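Local coordinates for uncharacterized protein YLR132C (Kluyveromyces marxianus, PDB 6PFQ) that is a Usb1-type member of the 2H phosphodiesterase superfamily and probably acts as an exoribonuclease on U6 snRNA, at residues H41-E46 with Q161-Q166. Residues are numbered along the deposited sequence; the frame is centred on the assembly and turned at random.
Sequences HRNSFE and QNAYLQ
N43 reaches Q161 with its side-chain amide, an example of an asparagine joining a loop to the end of a strand through a polar bond rather than an apolar interface. ND2 of N43 donates to the main-chain O of Q161 over 2.8 Å, nearly straight at 172°. The acceptor lies almost in the amide plane of N43, whereas ND2 itself stands above the carbonyl plane of Q161, 49° out of it. CG of N43 stands anti to its own carbonyl carbon (chi1 -82°), which carries the amide over to 161-166, where ND2 also packs against CB of A163 at 3.6 Å. This is the tight part of a small contact, 162 Å² counted over both segments. A water forms the second link, donating to O of S44 and accepting from N of Q161, each at 2.7 Å. Two residues further along one chain and two back along the other, E46 pairs with V159 through the backbone, where strand 46-47 runs antiparallel to strand 154-161 in one of the two sheets of this 2H-type fold. Flanking the contact, F45 is buried against V33 and M37 of helix 20-39 and L115 of strand 112-119. N162, also buried, starts an Asx turn by accepting from N of Y164 through OD1, while its ND2 donates to O of A110 and OG of S172. On the looser side, A163 and the extended Q161 chain are exposed to solvent.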
ATOM      1  N   HIS A  41       2.802   2.536 -25.554  1.00 32.66           N
ATOM      2  CA  HIS A  41       1.394   2.208 -25.785  1.00 40.28           C
ATOM      3  C   HIS A  41       0.842   1.328 -24.665  1.00 42.06           C
ATOM      4  O   HIS A  41       0.088   0.370 -24.902  1.00 35.89           O
ATOM      5  CB  HIS A  41       1.200   1.563 -27.159  1.00 46.56           C
ATOM      6  CG  HIS A  41       1.720   2.410 -28.276  1.00 58.25           C
ATOM      7  ND1 HIS A  41       2.880   2.114 -28.959  1.00 62.57           N
ATOM      8  CD2 HIS A  41       1.276   3.586 -28.777  1.00 62.46           C
ATOM      9  CE1 HIS A  41       3.110   3.055 -29.855  1.00 66.31           C
ATOM     10  NE2 HIS A  41       2.156   3.963 -29.761  1.00 65.96           N
ATOM     11  N   ARG A  42       1.216   1.668 -23.434  1.00 36.11           N
ATOM     12  CA  ARG A  42       0.705   1.026 -22.230  1.00 29.98           C
ATOM     13  C   ARG A  42      -0.277   1.942 -21.512  1.00 31.80           C
ATOM     14  O   ARG A  42      -0.238   3.161 -21.665  1.00 29.06           O
ATOM     15  CB  ARG A  42       1.835   0.681 -21.259  1.00 30.08           C
ATOM     16  CG  ARG A  42       2.939  -0.150 -21.862  1.00 40.55           C
ATOM     17  CD  ARG A  42       2.726  -1.583 -21.546  1.00 45.56           C
ATOM     18  NE  ARG A  42       3.840  -2.427 -21.960  1.00 46.51           N
ATOM     19  CZ  ARG A  42       4.037  -3.649 -21.479  1.00 45.61           C
ATOM     20  NH1 ARG A  42       3.197  -4.160 -20.570  1.00 29.21           N
ATOM     21  NH2 ARG A  42       5.060  -4.366 -21.918  1.00 45.10           N
ATOM     22  N   ASN A  43      -1.129   1.336 -20.678  1.00 30.84           N
ATOM     23  CA  ASN A  43      -1.997   2.114 -19.797  1.00 30.97           C
ATOM     24  C   ASN A  43      -1.183   2.948 -18.806  1.00 30.30           C
ATOM     25  O   ASN A  43      -0.123   2.530 -18.314  1.00 28.74           O
ATOM     26  CB  ASN A  43      -2.941   1.176 -19.031  1.00 28.36           C
ATOM     27  CG  ASN A  43      -4.158   0.776 -19.854  1.00 31.35           C
ATOM     28  OD1 ASN A  43      -4.332   1.244 -20.966  1.00 27.03           O
ATOM     29  ND2 ASN A  43      -5.003  -0.096 -19.299  1.00 29.61           N
ATOM     30  N   SER A  44      -1.673   4.148 -18.535  1.00 24.33           N
ATOM     31  CA  SER A  44      -1.066   5.065 -17.575  1.00 26.71           C
ATOM     32  C   SER A  44      -1.589   4.869 -16.144  1.00 24.92           C
ATOM     33  O   SER A  44      -2.693   4.379 -15.908  1.00 25.67           O
ATOM     34  CB  SER A  44      -1.300   6.516 -18.013  1.00 30.80           C
ATOM     35  OG  SER A  44      -0.376   6.833 -19.048  1.00 35.56           O
ATOM     36  N   PHE A  45      -0.776   5.319 -15.192  1.00 23.05           N
ATOM     37  CA  PHE A  45      -1.062   5.256 -13.769  1.00 21.35           C
ATOM     38  C   PHE A  45      -1.759   6.523 -13.306  1.00 27.86           C
ATOM     39  O   PHE A  45      -1.275   7.638 -13.570  1.00 28.07           O
ATOM     40  CB  PHE A  45       0.248   5.063 -12.994  1.00 22.49           C
ATOM     41  CG  PHE A  45       0.907   3.747 -13.279  1.00 23.33           C
ATOM     42  CD1 PHE A  45       0.476   2.585 -12.627  1.00 22.81           C
ATOM     43  CD2 PHE A  45       1.940   3.664 -14.222  1.00 25.38           C
ATOM     44  CE1 PHE A  45       1.083   1.362 -12.912  1.00 19.44           C
ATOM     45  CE2 PHE A  45       2.559   2.435 -14.518  1.00 25.82           C
ATOM     46  CZ  PHE A  45       2.126   1.289 -13.854  1.00 24.67           C
ATOM     47  N   GLU A  46      -2.920   6.359 -12.691  1.00 25.02           N
ATOM     48  CA  GLU A  46      -3.563   7.479 -11.997  1.00 22.17           C
ATOM     49  C   GLU A  46      -2.807   7.768 -10.707  1.00 26.55           C
ATOM     50  O   GLU A  46      -2.594   6.848  -9.900  1.00 22.86           O
ATOM     51  CB  GLU A  46      -5.035   7.126 -11.684  1.00 26.64           C
ATOM     52  CG  GLU A  46      -5.783   8.225 -10.922  1.00 28.72           C
ATOM     53  CD  GLU A  46      -6.110   9.413 -11.770  1.00 28.47           C
ATOM     54  OE1 GLU A  46      -5.886   9.380 -12.996  1.00 31.89           O
ATOM     55  OE2 GLU A  46      -6.612  10.395 -11.204  1.00 35.84           O
ATOM     56  N   GLN A 161      -5.275   0.612 -14.919  1.00 23.46           N
ATOM     57  CA  GLN A 161      -6.196  -0.472 -15.246  1.00 20.28           C
ATOM     58  C   GLN A 161      -5.446  -1.582 -15.957  1.00 25.60           C
ATOM     59  O   GLN A 161      -4.558  -1.336 -16.778  1.00 24.15           O
ATOM     60  CB  GLN A 161      -7.325   0.043 -16.153  1.00 25.07           C
ATOM     61  CG  GLN A 161      -8.193   1.066 -15.436  1.00 23.79           C
ATOM     62  CD  GLN A 161      -9.325   1.618 -16.305  1.00 31.83           C
ATOM     63  OE1 GLN A 161     -10.485   1.574 -15.905  1.00 44.62           O
ATOM     64  NE2 GLN A 161      -8.986   2.150 -17.466  1.00 30.31           N
ATOM     65  N   ASN A 162      -5.797  -2.814 -15.638  1.00 25.54           N
ATOM     66  CA  ASN A 162      -5.217  -3.948 -16.358  1.00 20.13           C
ATOM     67  C   ASN A 162      -5.947  -4.094 -17.693  1.00 23.18           C
ATOM     68  O   ASN A 162      -7.089  -4.572 -17.731  1.00 23.76           O
ATOM     69  CB  ASN A 162      -5.323  -5.215 -15.515  1.00 23.32           C
ATOM     70  CG  ASN A 162      -4.776  -6.451 -16.228  1.00 21.56           C
ATOM     71  OD1 ASN A 162      -4.183  -6.356 -17.325  1.00 19.97           O
ATOM     72  ND2 ASN A 162      -4.950  -7.620 -15.587  1.00 20.98           N
ATOM     73  N   ALA A 163      -5.290  -3.705 -18.793  1.00 22.85           N
ATOM     74  CA  ALA A 163      -5.931  -3.838 -20.104  1.00 25.44           C
ATOM     75  C   ALA A 163      -6.182  -5.292 -20.481  1.00 30.99           C
ATOM     76  O   ALA A 163      -7.048  -5.566 -21.323  1.00 27.53           O
ATOM     77  CB  ALA A 163      -5.079  -3.194 -21.199  1.00 26.81           C
ATOM     78  N   TYR A 164      -5.518  -6.237 -19.826  1.00 29.45           N
ATOM     79  CA  TYR A 164      -5.590  -7.639 -20.235  1.00 33.88           C
ATOM     80  C   TYR A 164      -6.445  -8.453 -19.290  1.00 26.76           C
ATOM     81  O   TYR A 164      -6.379  -9.683 -19.310  1.00 28.92           O
ATOM     82  CB  TYR A 164      -4.175  -8.233 -20.352  1.00 26.84           C
ATOM     83  CG  TYR A 164      -3.392  -7.388 -21.315  1.00 32.66           C
ATOM     84  CD1 TYR A 164      -3.425  -7.650 -22.675  1.00 32.36           C
ATOM     85  CD2 TYR A 164      -2.648  -6.289 -20.864  1.00 33.40           C
ATOM     86  CE1 TYR A 164      -2.738  -6.838 -23.573  1.00 35.44           C
ATOM     87  CE2 TYR A 164      -1.958  -5.478 -21.752  1.00 32.61           C
ATOM     88  CZ  TYR A 164      -2.005  -5.768 -23.102  1.00 37.36           C
ATOM     89  OH  TYR A 164      -1.316  -4.980 -23.979  1.00 42.44           O
ATOM     90  N   LEU A 165      -7.247  -7.771 -18.468  1.00 27.44           N
ATOM     91  CA  LEU A 165      -8.051  -8.396 -17.425  1.00 27.91           C
ATOM     92  C   LEU A 165      -8.871  -9.576 -17.934  1.00 28.58           C
ATOM     93  O   LEU A 165      -9.012 -10.590 -17.237  1.00 28.13           O
ATOM     94  CB  LEU A 165      -9.005  -7.355 -16.822  1.00 24.40           C
ATOM     95  CG  LEU A 165     -10.023  -7.905 -15.823  1.00 32.17           C
ATOM     96  CD1 LEU A 165      -9.276  -8.526 -14.629  1.00 32.01           C
ATOM     97  CD2 LEU A 165     -10.908  -6.774 -15.347  1.00 25.00           C
ATOM     98  N   GLN A 166      -9.487  -9.444 -19.100  1.00 23.81           N
ATOM     99  CA  GLN A 166     -10.394 -10.494 -19.564  1.00 26.36           C
ATOM    100  C   GLN A 166      -9.738 -11.397 -20.586  1.00 33.38           C
ATOM    101  O   GLN A 166     -10.420 -12.211 -21.196  1.00 33.79           O
ATOM    102  CB  GLN A 166     -11.687  -9.897 -20.134  1.00 25.52           C
ATOM    103  CG  GLN A 166     -12.340  -8.903 -19.140  1.00 26.23           C
ATOM    104  CD  GLN A 166     -13.608  -8.258 -19.702  1.00 24.75           C
ATOM    105  OE1 GLN A 166     -14.603  -8.959 -19.968  1.00 26.71           O
ATOM    106  NE2 GLN A 166     -13.588  -6.911 -19.846  1.00 23.79           N
TER
HETATM  107  O   HOH W   1      -4.750   2.706 -16.620  1.00 24.00           O